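Local structure of folylpolyglutamate synthase (FolC) (Helicobacter pylori, 6K8C) at residues S179-Q182 with T183-A187; K207-E211 with K212-L216; A320-V323 with L324-K328; K351-L354 with E355-L359. The protein probably adds glutamate to dihydropteroate and, one residue after another, to tetrahydrofolates, spending ATP in both reactions. All blocks are in the same frame, centred on the assembly; numbering follows the deposited sequence.

Interaction 1 (S179-Q182 with T183-A187); sequences SIAQ and TKLKA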
ATOM      1  N   SER A 179     -10.917  18.675   4.165  1.00 42.40           N
ATOM      2  CA  SER A 179      -9.521  19.019   4.410  1.00 52.63           C
ATOM      3  C   SER A 179      -8.588  17.910   3.939  1.00 44.04           C
ATOM      4  O   SER A 179      -7.500  18.188   3.420  1.00 49.24           O
ATOM      5  CB  SER A 179      -9.305  19.309   5.895  1.00 58.77           C
ATOM      6  OG  SER A 179      -7.926  19.432   6.197  1.00 63.03           O
ATOM      7  N   ILE A 180      -8.986  16.649   4.122  1.00 41.07           N
ATOM      8  CA  ILE A 180      -8.174  15.540   3.625  1.00 45.90           C
ATOM      9  C   ILE A 180      -8.078  15.603   2.109  1.00 42.73           C
ATOM     10  O   ILE A 180      -6.986  15.523   1.530  1.00 42.37           O
ATOM     11  CB  ILE A 180      -8.754  14.192   4.089  1.00 45.02           C
ATOM     12  CG1 ILE A 180      -8.924  14.168   5.609  1.00 47.26           C
ATOM     13  CG2 ILE A 180      -7.871  13.043   3.613  1.00 47.93           C
ATOM     14  CD1 ILE A 180      -7.636  14.308   6.370  1.00 51.45           C
ATOM     15  N   ALA A 181      -9.226  15.762   1.445  1.00 34.23           N
ATOM     16  CA  ALA A 181      -9.252  15.813  -0.010  1.00 40.22           C
ATOM     17  C   ALA A 181      -8.398  16.956  -0.539  1.00 44.92           C
ATOM     18  O   ALA A 181      -7.720  16.810  -1.562  1.00 39.77           O
ATOM     19  CB  ALA A 181     -10.693  15.950  -0.498  1.00 38.00           C
ATOM     20  N   GLN A 182      -8.404  18.095   0.158  1.00 42.39           N
ATOM     21  CA  GLN A 182      -7.684  19.270  -0.322  1.00 44.45           C
ATOM     22  C   GLN A 182      -6.188  19.006  -0.419  1.00 45.27           C
ATOM     23  O   GLN A 182      -5.564  19.285  -1.450  1.00 43.84           O
ATOM     24  CB  GLN A 182      -7.957  20.461   0.598  1.00 53.00           C
ATOM     25  CG  GLN A 182      -9.232  21.201   0.269  1.00 58.05           C
ATOM     26  CD  GLN A 182      -9.310  21.589  -1.190  1.00 54.15           C
ATOM     27  OE1 GLN A 182      -8.347  22.100  -1.763  1.00 62.98           O
ATOM     28  NE2 GLN A 182     -10.458  21.341  -1.804  1.00 50.59           N
ATOM     29  N   THR A 183      -5.593  18.461   0.645  1.00 47.21           N
ATOM     30  CA  THR A 183      -4.147  18.260   0.657  1.00 49.20           C
ATOM     31  C   THR A 183      -3.715  17.247  -0.398  1.00 50.27           C
ATOM     32  O   THR A 183      -2.669  17.414  -1.036  1.00 51.40           O
ATOM     33  CB  THR A 183      -3.687  17.815   2.046  1.00 55.16           C
ATOM     34  OG1 THR A 183      -4.045  16.443   2.260  1.00 63.27           O
ATOM     35  CG2 THR A 183      -4.340  18.673   3.117  1.00 58.04           C
ATOM     36  N   LYS A 184      -4.510  16.193  -0.599  1.00 33.79           N
ATOM     37  CA  LYS A 184      -4.167  15.186  -1.597  1.00 33.51           C
ATOM     38  C   LYS A 184      -4.327  15.729  -3.012  1.00 35.03           C
ATOM     39  O   LYS A 184      -3.460  15.517  -3.868  1.00 38.22           O
ATOM     40  CB  LYS A 184      -5.031  13.938  -1.399  1.00 37.48           C
ATOM     41  CG  LYS A 184      -4.824  13.237  -0.065  1.00 39.21           C
ATOM     42  CD  LYS A 184      -5.458  11.854  -0.061  1.00 38.77           C
ATOM     43  CE  LYS A 184      -5.291  11.161   1.289  1.00 33.58           C
ATOM     44  NZ  LYS A 184      -3.881  10.783   1.552  1.00 36.69           N
ATOM     45  N   LEU A 185      -5.420  16.441  -3.275  1.00 39.32           N
ATOM     46  CA  LEU A 185      -5.751  16.840  -4.634  1.00 32.17           C
ATOM     47  C   LEU A 185      -4.995  18.076  -5.102  1.00 39.55           C
ATOM     48  O   LEU A 185      -4.870  18.281  -6.314  1.00 36.41           O
ATOM     49  CB  LEU A 185      -7.257  17.090  -4.752  1.00 31.10           C
ATOM     50  CG  LEU A 185      -8.128  15.844  -4.599  1.00 33.07           C
ATOM     51  CD1 LEU A 185      -9.560  16.230  -4.244  1.00 37.04           C
ATOM     52  CD2 LEU A 185      -8.086  15.009  -5.868  1.00 33.51           C
ATOM     53  N   LYS A 186      -4.487  18.899  -4.181  1.00 37.42           N
ATOM     54  CA  LYS A 186      -3.872  20.162  -4.584  1.00 48.39           C
ATOM     55  C   LYS A 186      -2.636  19.946  -5.446  1.00 48.89           C
ATOM     56  O   LYS A 186      -2.320  20.786  -6.296  1.00 49.12           O
ATOM     57  CB  LYS A 186      -3.518  20.995  -3.352  1.00 50.66           C
ATOM     58  CG  LYS A 186      -4.592  21.999  -2.972  1.00 60.72           C
ATOM     59  CD  LYS A 186      -4.277  22.690  -1.655  1.00 71.24           C
ATOM     60  CE  LYS A 186      -5.413  23.615  -1.249  1.00 73.71           C
ATOM     61  NZ  LYS A 186      -6.076  23.165   0.006  1.00 74.04           N
ATOM     62  N   ALA A 187      -1.930  18.835  -5.251  1.00 39.75           N
ATOM     63  CA  ALA A 187      -0.726  18.540  -6.010  1.00 48.19           C
ATOM     64  C   ALA A 187      -1.007  17.782  -7.304  1.00 48.38           C
ATOM     65  O   ALA A 187      -0.078  17.215  -7.891  1.00 43.07           O
ATOM     66  CB  ALA A 187       0.259  17.756  -5.142  1.00 53.18           C
TER
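K186 reaches back one helical turn to Q182, and its side chain can be followed atom by atom. K186 CB lies 3.3 Å from Q182 O, the carbonyl that accepts K186 N at 3.0 Å; CG and CD run past the same oxygen. K186 CE comes within 3.3 Å of Q182 OE1, and a turn at the last torsion (chi4 115°) brings K186 NZ to a hydrogen bond of 3.1 Å with Q182 OE1. The ammonium sits in the carbonyl plane of the amide, on a lone pair, with a C=O...N angle of 117°. Q182 meets it with a chain bent at chi2, while its NE2 is bonded to E178 OE2 one turn earlier. On another face of helix 177-185, T183 OG1 stands between its own N and carbonyl carbon (chi1 75°) and bonds I180 O at 3.2 Å, a carbonyl that K184 N reaches only weakly. A181 CB and L185 CD1, 3.9 Å apart, form the apolar side, where L185 continues onto helix 199-211 of the Mur ligase middle domain. With both ends engaged, the Q182 amide probably has a fixed flip, and its oxygen may offset part of the lysine charge near the helix's C-terminal end.

Interaction 2 (K207-E211 with K212-L216); sequences KIAKE and KHAKL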
ATOM      1  N   LYS A 207     -13.099  21.094  -9.012  1.00 37.28           N
ATOM      2  CA  LYS A 207     -12.816  22.512  -8.834  1.00 37.35           C
ATOM      3  C   LYS A 207     -11.330  22.801  -9.005  1.00 38.34           C
ATOM      4  O   LYS A 207     -10.952  23.784  -9.653  1.00 40.04           O
ATOM      5  CB  LYS A 207     -13.315  22.952  -7.457  1.00 44.33           C
ATOM      6  CG  LYS A 207     -12.850  24.313  -6.975  1.00 46.03           C
ATOM      7  CD  LYS A 207     -13.421  24.569  -5.582  1.00 49.70           C
ATOM      8  CE  LYS A 207     -13.329  26.030  -5.177  1.00 59.25           C
ATOM      9  NZ  LYS A 207     -13.971  26.242  -3.846  1.00 62.18           N
ATOM     10  N   ILE A 208     -10.472  21.944  -8.449  1.00 36.89           N
ATOM     11  CA  ILE A 208      -9.035  22.154  -8.572  1.00 36.89           C
ATOM     12  C   ILE A 208      -8.585  21.946 -10.013  1.00 41.14           C
ATOM     13  O   ILE A 208      -7.781  22.724 -10.540  1.00 43.42           O
ATOM     14  CB  ILE A 208      -8.278  21.239  -7.593  1.00 35.55           C
ATOM     15  CG1 ILE A 208      -8.381  21.788  -6.166  1.00 35.82           C
ATOM     16  CG2 ILE A 208      -6.816  21.096  -8.001  1.00 33.43           C
ATOM     17  CD1 ILE A 208      -8.236  20.736  -5.092  1.00 42.00           C
ATOM     18  N   ALA A 209      -9.106  20.912 -10.680  1.00 35.79           N
ATOM     19  CA  ALA A 209      -8.706  20.649 -12.061  1.00 31.09           C
ATOM     20  C   ALA A 209      -9.059  21.816 -12.973  1.00 38.41           C
ATOM     21  O   ALA A 209      -8.272  22.192 -13.851  1.00 41.44           O
ATOM     22  CB  ALA A 209      -9.357  19.361 -12.569  1.00 30.77           C
ATOM     23  N   LYS A 210     -10.246  22.396 -12.786  1.00 36.12           N
ATOM     24  CA  LYS A 210     -10.628  23.567 -13.564  1.00 36.12           C
ATOM     25  C   LYS A 210      -9.705  24.741 -13.269  1.00 38.95           C
ATOM     26  O   LYS A 210      -9.270  25.449 -14.186  1.00 49.69           O
ATOM     27  CB  LYS A 210     -12.083  23.929 -13.265  1.00 44.17           C
ATOM     28  CG  LYS A 210     -12.636  25.086 -14.079  1.00 45.21           C
ATOM     29  CD  LYS A 210     -14.082  25.357 -13.688  1.00 56.81           C
ATOM     30  CE  LYS A 210     -14.697  26.468 -14.522  1.00 61.86           C
ATOM     31  NZ  LYS A 210     -16.170  26.549 -14.303  1.00 64.63           N
ATOM     32  N   GLU A 211      -9.377  24.949 -11.991  1.00 43.94           N
ATOM     33  CA  GLU A 211      -8.480  26.037 -11.615  1.00 51.35           C
ATOM     34  C   GLU A 211      -7.099  25.870 -12.244  1.00 47.69           C
ATOM     35  O   GLU A 211      -6.467  26.856 -12.639  1.00 51.74           O
ATOM     36  CB  GLU A 211      -8.370  26.115 -10.091  1.00 48.04           C
ATOM     37  CG  GLU A 211      -7.403  27.174  -9.582  1.00 61.89           C
ATOM     38  CD  GLU A 211      -6.089  26.582  -9.105  1.00 72.17           C
ATOM     39  OE1 GLU A 211      -6.099  25.817  -8.114  1.00 74.78           O
ATOM     40  OE2 GLU A 211      -5.045  26.880  -9.723  1.00 74.08           O
ATOM     41  N   LYS A 212      -6.618  24.633 -12.351  1.00 38.95           N
ATOM     42  CA  LYS A 212      -5.289  24.362 -12.882  1.00 41.37           C
ATOM     43  C   LYS A 212      -5.287  24.048 -14.374  1.00 42.32           C
ATOM     44  O   LYS A 212      -4.223  23.731 -14.918  1.00 44.13           O
ATOM     45  CB  LYS A 212      -4.643  23.203 -12.113  1.00 44.95           C
ATOM     46  CG  LYS A 212      -4.486  23.465 -10.624  1.00 45.56           C
ATOM     47  CD  LYS A 212      -3.924  22.250  -9.898  1.00 44.22           C
ATOM     48  CE  LYS A 212      -2.641  22.585  -9.154  1.00 54.26           C
ATOM     49  NZ  LYS A 212      -1.462  22.636 -10.067  1.00 60.83           N
ATOM     50  N   HIS A 213      -6.441  24.133 -15.042  1.00 44.54           N
ATOM     51  CA  HIS A 213      -6.574  23.798 -16.465  1.00 47.53           C
ATOM     52  C   HIS A 213      -6.161  22.359 -16.748  1.00 45.84           C
ATOM     53  O   HIS A 213      -5.655  22.051 -17.828  1.00 38.64           O
ATOM     54  CB  HIS A 213      -5.767  24.757 -17.350  1.00 49.69           C
ATOM     55  CG  HIS A 213      -6.000  26.205 -17.052  1.00 55.64           C
ATOM     56  ND1 HIS A 213      -7.227  26.812 -17.212  1.00 57.86           N
ATOM     57  CD2 HIS A 213      -5.158  27.171 -16.614  1.00 55.01           C
ATOM     58  CE1 HIS A 213      -7.133  28.086 -16.879  1.00 59.61           C
ATOM     59  NE2 HIS A 213      -5.887  28.330 -16.513  1.00 59.96           N
ATOM     60  N   ALA A 214      -6.372  21.468 -15.786  1.00 44.29           N
ATOM     61  CA  ALA A 214      -5.909  20.092 -15.870  1.00 42.21           C
ATOM     62  C   ALA A 214      -7.000  19.191 -16.431  1.00 38.70           C
ATOM     63  O   ALA A 214      -8.187  19.526 -16.412  1.00 34.23           O
ATOM     64  CB  ALA A 214      -5.477  19.582 -14.495  1.00 33.89           C
ATOM     65  N   LYS A 215      -6.584  18.031 -16.932  1.00 32.59           N
ATOM     66  CA  LYS A 215      -7.518  17.042 -17.453  1.00 35.09           C
ATOM     67  C   LYS A 215      -7.748  15.977 -16.384  1.00 34.01           C
ATOM     68  O   LYS A 215      -6.801  15.330 -15.926  1.00 34.56           O
ATOM     69  CB  LYS A 215      -7.008  16.420 -18.754  1.00 37.43           C
ATOM     70  CG  LYS A 215      -7.937  15.337 -19.324  1.00 45.39           C
ATOM     71  CD  LYS A 215      -7.197  14.411 -20.276  1.00 65.87           C
ATOM     72  CE  LYS A 215      -8.113  13.759 -21.300  1.00 62.06           C
ATOM     73  NZ  LYS A 215      -7.299  12.967 -22.267  1.00 62.74           N
ATOM     74  N   LEU A 216      -9.002  15.822 -15.975  1.00 31.29           N
ATOM     75  CA  LEU A 216      -9.405  14.872 -14.948  1.00 35.88           C
ATOM     76  C   LEU A 216     -10.242  13.789 -15.613  1.00 37.56           C
ATOM     77  O   LEU A 216     -11.309  14.079 -16.160  1.00 34.49           O
ATOM     78  CB  LEU A 216     -10.193  15.583 -13.848  1.00 37.82           C
ATOM     79  CG  LEU A 216     -10.547  14.828 -12.573  1.00 37.44           C
ATOM     80  CD1 LEU A 216      -9.282  14.331 -11.874  1.00 33.81           C
ATOM     81  CD2 LEU A 216     -11.372  15.732 -11.658  1.00 34.69           C
TER
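The H213 imidazole has E211 O over one face, 4.1 Å above the ring plane and displaced toward the rim, while K210 O approaches obliquely, 3.9 Å from ND1. The carboxylate of E211 is the other flat group; its OE2 lies 3.6 Å from K212 CG, and the two side chains run across one another. This is van der Waals contact with a methylene; K212 NZ is too far from E211 OE2 for an ion pair. K212 instead lies alongside I208, both pointing the same way, with CD 3.6 Å from I208 CG2. That branch of I208 is directed there by its position opposite the backbone N. Beneath these side chains the helix closes in a Schellman motif: H213 turns to positive phi (59°), A214 N bonds back to A209 O at 2.8 Å, and H213 N reaches K210 O at 3.2 Å. The latter donor stands 74° out of the carbonyl plane, well off a lone pair. The turn joins helix 199-211 to strand 215-218 in a beta-alpha-beta crossover that starts from strand 191-194. As the chain reverses, A209 CB comes to 4.1 Å from L216 CB, and L216 goes on to touch S192 and I194 of the neighbouring parallel strand.

Interaction 3 (A320-V323 with L324-K328); sequences AFLV and LEILK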
ATOM      1  N   ALA A 320     -14.820  -1.650  13.501  1.00 37.81           N
ATOM      2  CA  ALA A 320     -14.411  -2.924  14.080  1.00 39.68           C
ATOM      3  C   ALA A 320     -15.594  -3.869  14.238  1.00 38.40           C
ATOM      4  O   ALA A 320     -15.470  -5.076  13.998  1.00 30.02           O
ATOM      5  CB  ALA A 320     -13.731  -2.694  15.427  1.00 40.90           C
ATOM      6  N   PHE A 321     -16.753  -3.335  14.634  1.00 33.24           N
ATOM      7  CA  PHE A 321     -17.921  -4.175  14.876  1.00 35.24           C
ATOM      8  C   PHE A 321     -18.288  -4.980  13.634  1.00 27.16           C
ATOM      9  O   PHE A 321     -18.443  -6.205  13.695  1.00 31.14           O
ATOM     10  CB  PHE A 321     -19.103  -3.310  15.331  1.00 30.86           C
ATOM     11  CG  PHE A 321     -20.396  -4.058  15.422  1.00 35.19           C
ATOM     12  CD1 PHE A 321     -20.718  -4.771  16.566  1.00 32.16           C
ATOM     13  CD2 PHE A 321     -21.295  -4.053  14.364  1.00 37.16           C
ATOM     14  CE1 PHE A 321     -21.906  -5.462  16.657  1.00 37.74           C
ATOM     15  CE2 PHE A 321     -22.485  -4.750  14.448  1.00 35.21           C
ATOM     16  CZ  PHE A 321     -22.791  -5.456  15.594  1.00 34.20           C
ATOM     17  N   LEU A 322     -18.435  -4.303  12.495  1.00 29.14           N
ATOM     18  CA  LEU A 322     -18.861  -4.986  11.279  1.00 31.38           C
ATOM     19  C   LEU A 322     -17.830  -6.014  10.829  1.00 29.03           C
ATOM     20  O   LEU A 322     -18.187  -7.127  10.422  1.00 30.28           O
ATOM     21  CB  LEU A 322     -19.119  -3.963  10.174  1.00 35.34           C
ATOM     22  CG  LEU A 322     -19.626  -4.511   8.840  1.00 36.80           C
ATOM     23  CD1 LEU A 322     -20.801  -5.446   9.068  1.00 38.08           C
ATOM     24  CD2 LEU A 322     -20.003  -3.368   7.904  1.00 35.56           C
ATOM     25  N   VAL A 323     -16.547  -5.663  10.906  1.00 31.38           N
ATOM     26  CA  VAL A 323     -15.496  -6.579  10.469  1.00 30.58           C
ATOM     27  C   VAL A 323     -15.512  -7.848  11.312  1.00 29.84           C
ATOM     28  O   VAL A 323     -15.459  -8.967  10.786  1.00 28.25           O
ATOM     29  CB  VAL A 323     -14.131  -5.872  10.516  1.00 40.56           C
ATOM     30  CG1 VAL A 323     -13.003  -6.879  10.638  1.00 32.07           C
ATOM     31  CG2 VAL A 323     -13.964  -4.992   9.282  1.00 34.61           C
ATOM     32  N   LEU A 324     -15.616  -7.695  12.635  1.00 27.52           N
ATOM     33  CA  LEU A 324     -15.664  -8.859  13.512  1.00 23.13           C
ATOM     34  C   LEU A 324     -16.957  -9.645  13.331  1.00 26.43           C
ATOM     35  O   LEU A 324     -16.963 -10.877  13.457  1.00 28.51           O
ATOM     36  CB  LEU A 324     -15.496  -8.422  14.967  1.00 27.19           C
ATOM     37  CG  LEU A 324     -14.128  -7.799  15.273  1.00 31.88           C
ATOM     38  CD1 LEU A 324     -14.153  -7.033  16.585  1.00 33.07           C
ATOM     39  CD2 LEU A 324     -13.055  -8.878  15.297  1.00 31.40           C
ATOM     40  N   GLU A 325     -18.068  -8.956  13.053  1.00 26.78           N
ATOM     41  CA  GLU A 325     -19.315  -9.662  12.776  1.00 28.85           C
ATOM     42  C   GLU A 325     -19.197 -10.508  11.514  1.00 23.50           C
ATOM     43  O   GLU A 325     -19.704 -11.636  11.460  1.00 26.48           O
ATOM     44  CB  GLU A 325     -20.468  -8.666  12.651  1.00 29.75           C
ATOM     45  CG  GLU A 325     -21.825  -9.325  12.504  1.00 32.62           C
ATOM     46  CD  GLU A 325     -22.933  -8.323  12.230  1.00 40.98           C
ATOM     47  OE1 GLU A 325     -22.868  -7.618  11.198  1.00 38.62           O
ATOM     48  OE2 GLU A 325     -23.869  -8.240  13.053  1.00 47.76           O
ATOM     49  N   ILE A 326     -18.522  -9.983  10.492  1.00 27.98           N
ATOM     50  CA  ILE A 326     -18.318 -10.743   9.260  1.00 26.86           C
ATOM     51  C   ILE A 326     -17.448 -11.968   9.519  1.00 28.56           C
ATOM     52  O   ILE A 326     -17.710 -13.060   8.994  1.00 26.09           O
ATOM     53  CB  ILE A 326     -17.716  -9.827   8.175  1.00 31.03           C
ATOM     54  CG1 ILE A 326     -18.789  -8.869   7.640  1.00 27.17           C
ATOM     55  CG2 ILE A 326     -17.092 -10.646   7.047  1.00 26.23           C
ATOM     56  CD1 ILE A 326     -18.220  -7.608   7.018  1.00 30.00           C
ATOM     57  N   LEU A 327     -16.409 -11.817  10.345  1.00 25.70           N
ATOM     58  CA  LEU A 327     -15.484 -12.920  10.576  1.00 26.56           C
ATOM     59  C   LEU A 327     -16.018 -13.933  11.578  1.00 28.44           C
ATOM     60  O   LEU A 327     -15.618 -15.101  11.531  1.00 23.55           O
ATOM     61  CB  LEU A 327     -14.131 -12.387  11.057  1.00 25.78           C
ATOM     62  CG  LEU A 327     -13.323 -11.643   9.991  1.00 31.89           C
ATOM     63  CD1 LEU A 327     -12.199 -10.827  10.619  1.00 26.05           C
ATOM     64  CD2 LEU A 327     -12.776 -12.642   8.987  1.00 28.85           C
ATOM     65  N   LYS A 328     -16.915 -13.517  12.474  1.00 26.36           N
ATOM     66  CA  LYS A 328     -17.375 -14.396  13.549  1.00 28.64           C
ATOM     67  C   LYS A 328     -17.763 -15.806  13.108  1.00 29.45           C
ATOM     68  O   LYS A 328     -17.421 -16.758  13.830  1.00 30.84           O
ATOM     69  CB  LYS A 328     -18.558 -13.747  14.286  1.00 28.12           C
ATOM     70  CG  LYS A 328     -19.059 -14.599  15.443  1.00 32.13           C
ATOM     71  CD  LYS A 328     -20.239 -13.973  16.161  1.00 34.86           C
ATOM     72  CE  LYS A 328     -20.768 -14.927  17.221  1.00 42.58           C
ATOM     73  NZ  LYS A 328     -22.012 -14.400  17.841  1.00 49.95           N
TER
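V323 and L327 lie side by side on the buried flank of helix 320-327, pointing the same way, with V323 CG1 4.0 Å from L327 CD1. L324 belongs to the same packed part: its CG is 3.3 Å from A320 O, and the carbonyl also takes L324 N at 3.0 Å in a nearly straight bond (N-H...O 169°). From there L324 continues onto L310 and Y312 of strand 308-312, and onto L354 and L357 of helix 347-357. The helix is the connection of a beta-alpha-beta unit between parallel strands 308-312 and 331-336, in the glutamate ligase domain of the Mur ligase family. A partly exposed flank is built differently. L322 CG, placed opposite the backbone N (chi1 -178°), meets I326 CD1 at 3.9 Å, the two side chains crossing at a slant beside P290 of helix 290-303. Next to them the exposed E325 extends beyond CG and spreads its carboxylate over two apolar neighbours: OE1 lies 3.7 Å from L322 CD1 and OE2 3.9 Å from F321 CZ. Ring and carboxylate planes are 58° apart, and OE2 approaches the ring obliquely, making this a loose van der Waals touch. E325 N, by contrast, is firmly held by F321 O at 2.8 Å.

Interaction 4 (K351-L354 with E355-L359); sequences KGIL and ETLGL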
ATOM      1  N   LYS A 351     -13.184  -4.690  23.873  1.00 40.04           N
ATOM      2  CA  LYS A 351     -13.760  -5.779  24.654  1.00 37.48           C
ATOM      3  C   LYS A 351     -15.282  -5.729  24.642  1.00 41.57           C
ATOM      4  O   LYS A 351     -15.937  -6.779  24.658  1.00 37.74           O
ATOM      5  CB  LYS A 351     -13.247  -5.730  26.093  1.00 45.05           C
ATOM      6  CG  LYS A 351     -11.851  -6.306  26.301  1.00 51.77           C
ATOM      7  CD  LYS A 351     -11.497  -6.322  27.786  1.00 54.06           C
ATOM      8  CE  LYS A 351     -10.188  -7.055  28.053  1.00 65.03           C
ATOM      9  NZ  LYS A 351      -9.739  -6.902  29.468  1.00 62.87           N
ATOM     10  N   GLY A 352     -15.860  -4.527  24.619  1.00 42.05           N
ATOM     11  CA  GLY A 352     -17.309  -4.413  24.604  1.00 40.97           C
ATOM     12  C   GLY A 352     -17.918  -4.815  23.278  1.00 44.16           C
ATOM     13  O   GLY A 352     -19.023  -5.365  23.241  1.00 45.14           O
ATOM     14  N   ILE A 353     -17.218  -4.539  22.176  1.00 45.74           N
ATOM     15  CA  ILE A 353     -17.685  -4.994  20.870  1.00 41.68           C
ATOM     16  C   ILE A 353     -17.682  -6.513  20.812  1.00 38.29           C
ATOM     17  O   ILE A 353     -18.645  -7.138  20.349  1.00 35.88           O
ATOM     18  CB  ILE A 353     -16.820  -4.381  19.755  1.00 36.86           C
ATOM     19  CG1 ILE A 353     -16.999  -2.862  19.722  1.00 43.63           C
ATOM     20  CG2 ILE A 353     -17.158  -5.008  18.402  1.00 35.57           C
ATOM     21  CD1 ILE A 353     -15.956  -2.140  18.899  1.00 38.46           C
ATOM     22  N   LEU A 354     -16.601  -7.129  21.296  1.00 35.68           N
ATOM     23  CA  LEU A 354     -16.510  -8.584  21.284  1.00 35.29           C
ATOM     24  C   LEU A 354     -17.577  -9.204  22.172  1.00 36.75           C
ATOM     25  O   LEU A 354     -18.112 -10.273  21.859  1.00 33.60           O
ATOM     26  CB  LEU A 354     -15.108  -9.017  21.719  1.00 32.69           C
ATOM     27  CG  LEU A 354     -14.014  -8.553  20.755  1.00 32.73           C
ATOM     28  CD1 LEU A 354     -12.656  -8.510  21.432  1.00 38.09           C
ATOM     29  CD2 LEU A 354     -13.976  -9.458  19.528  1.00 37.08           C
ATOM     30  N   GLU A 355     -17.906  -8.543  23.284  1.00 36.79           N
ATOM     31  CA  GLU A 355     -18.961  -9.057  24.151  1.00 41.87           C
ATOM     32  C   GLU A 355     -20.331  -8.913  23.495  1.00 32.63           C
ATOM     33  O   GLU A 355     -21.153  -9.832  23.564  1.00 34.32           O
ATOM     34  CB  GLU A 355     -18.916  -8.351  25.506  1.00 49.64           C
ATOM     35  CG  GLU A 355     -17.897  -8.960  26.466  1.00 46.45           C
ATOM     36  CD  GLU A 355     -17.420  -7.984  27.528  1.00 63.41           C
ATOM     37  OE1 GLU A 355     -18.171  -7.042  27.858  1.00 61.39           O
ATOM     38  OE2 GLU A 355     -16.289  -8.159  28.034  1.00 58.21           O
ATOM     39  N   THR A 356     -20.588  -7.779  22.839  1.00 38.14           N
ATOM     40  CA  THR A 356     -21.826  -7.636  22.076  1.00 42.65           C
ATOM     41  C   THR A 356     -21.956  -8.740  21.035  1.00 42.92           C
ATOM     42  O   THR A 356     -23.049  -9.274  20.813  1.00 32.95           O
ATOM     43  CB  THR A 356     -21.877  -6.264  21.397  1.00 36.76           C
ATOM     44  OG1 THR A 356     -21.918  -5.231  22.388  1.00 38.64           O
ATOM     45  CG2 THR A 356     -23.103  -6.152  20.495  1.00 41.07           C
ATOM     46  N   LEU A 357     -20.845  -9.115  20.402  1.00 35.46           N
ATOM     47  CA  LEU A 357     -20.882 -10.106  19.337  1.00 34.08           C
ATOM     48  C   LEU A 357     -20.895 -11.541  19.848  1.00 27.57           C
ATOM     49  O   LEU A 357     -21.166 -12.456  19.065  1.00 40.33           O
ATOM     50  CB  LEU A 357     -19.690  -9.888  18.402  1.00 40.14           C
ATOM     51  CG  LEU A 357     -19.891  -8.683  17.482  1.00 31.99           C
ATOM     52  CD1 LEU A 357     -18.595  -8.285  16.806  1.00 29.40           C
ATOM     53  CD2 LEU A 357     -20.983  -8.971  16.446  1.00 29.97           C
ATOM     54  N   GLY A 358     -20.628 -11.765  21.131  1.00 31.40           N
ATOM     55  CA  GLY A 358     -20.560 -13.121  21.638  1.00 37.72           C
ATOM     56  C   GLY A 358     -19.285 -13.862  21.294  1.00 38.55           C
ATOM     57  O   GLY A 358     -19.303 -15.091  21.174  1.00 40.72           O
ATOM     58  N   LEU A 359     -18.175 -13.150  21.131  1.00 37.80           N
ATOM     59  CA  LEU A 359     -16.891 -13.759  20.803  1.00 37.49           C
ATOM     60  C   LEU A 359     -16.050 -13.865  22.069  1.00 33.29           C
ATOM     61  O   LEU A 359     -15.784 -12.851  22.723  1.00 36.71           O
ATOM     62  CB  LEU A 359     -16.152 -12.938  19.748  1.00 33.36           C
ATOM     63  CG  LEU A 359     -16.589 -13.065  18.288  1.00 39.80           C
ATOM     64  CD1 LEU A 359     -16.056 -11.889  17.468  1.00 34.60           C
ATOM     65  CD2 LEU A 359     -16.121 -14.391  17.701  1.00 32.83           C
TER
HETATM   66  O   HOH W   1     -21.075  -4.801  24.920  1.00 45.15           O
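L354 and L359 meet at a slant, L354 CD2 lying 3.8 Å from L359 CD1, whereas I353 and L357 run side by side in one direction, with I353 CG2 3.9 Å from L357 CD1. The difference follows from the backbone. I353 and L357 are one turn apart on helix 347-357, and I353 CG2, opposite its own N, leans along the axis toward the next turn. L359 lies beyond the helix end, where the chain has turned aside and its CB points back toward the last turn. L354 and L359 both rest on V334 of strand 331-336, so their crossing belongs to the buried side. On the exposed side E355 extends back past K351 O, with its CD 3.4 Å from that oxygen; its OE2 bonds Y361 OH, and the ammonium of K351 is too distant for an ion pair. On the neighbouring face, one water links G352 O and T356 OG1, 2.7 Å from each, donating to the carbonyl. G352 O also takes T356 N at 2.9 Å. The turn depends on G358, whose positive phi (77°) suits a residue without a side chain. G358 N bonds E355 O, and L359 N bonds L354 O at 3.0 Å, with an N-H...O angle of 166°. Positive phi, backward bonds and the L354-L359 apolar pair mark a Schellman motif, which here leads the helix of a beta-alpha-beta unit into strand 361-363.

How the interactions relate
The four contacts form two touching pairs, one in each Mur ligase family region; interactions 1 and 3 have centres about 31 Å apart. Interactions 1 and 2 meet where I208 CD1 packs 3.8 Å from L185 CB, joining neighbouring helices. Interactions 3 and 4 pair likewise, L324 CB lying 3.6 Å from L357 CD1, and F321 CE1 3.6 Å from L357 CD2. Interaction 3 has the most buried residues and relies on aliphatic pairs; interaction 1, where fewer of the touching residues are buried, adds a side-chain amide-ammonium bond. Interactions 2 and 4 both end helices in Schellman turns entering an edge strand of their sheet, but histidine takes the positive-phi position in one and glycine in the other.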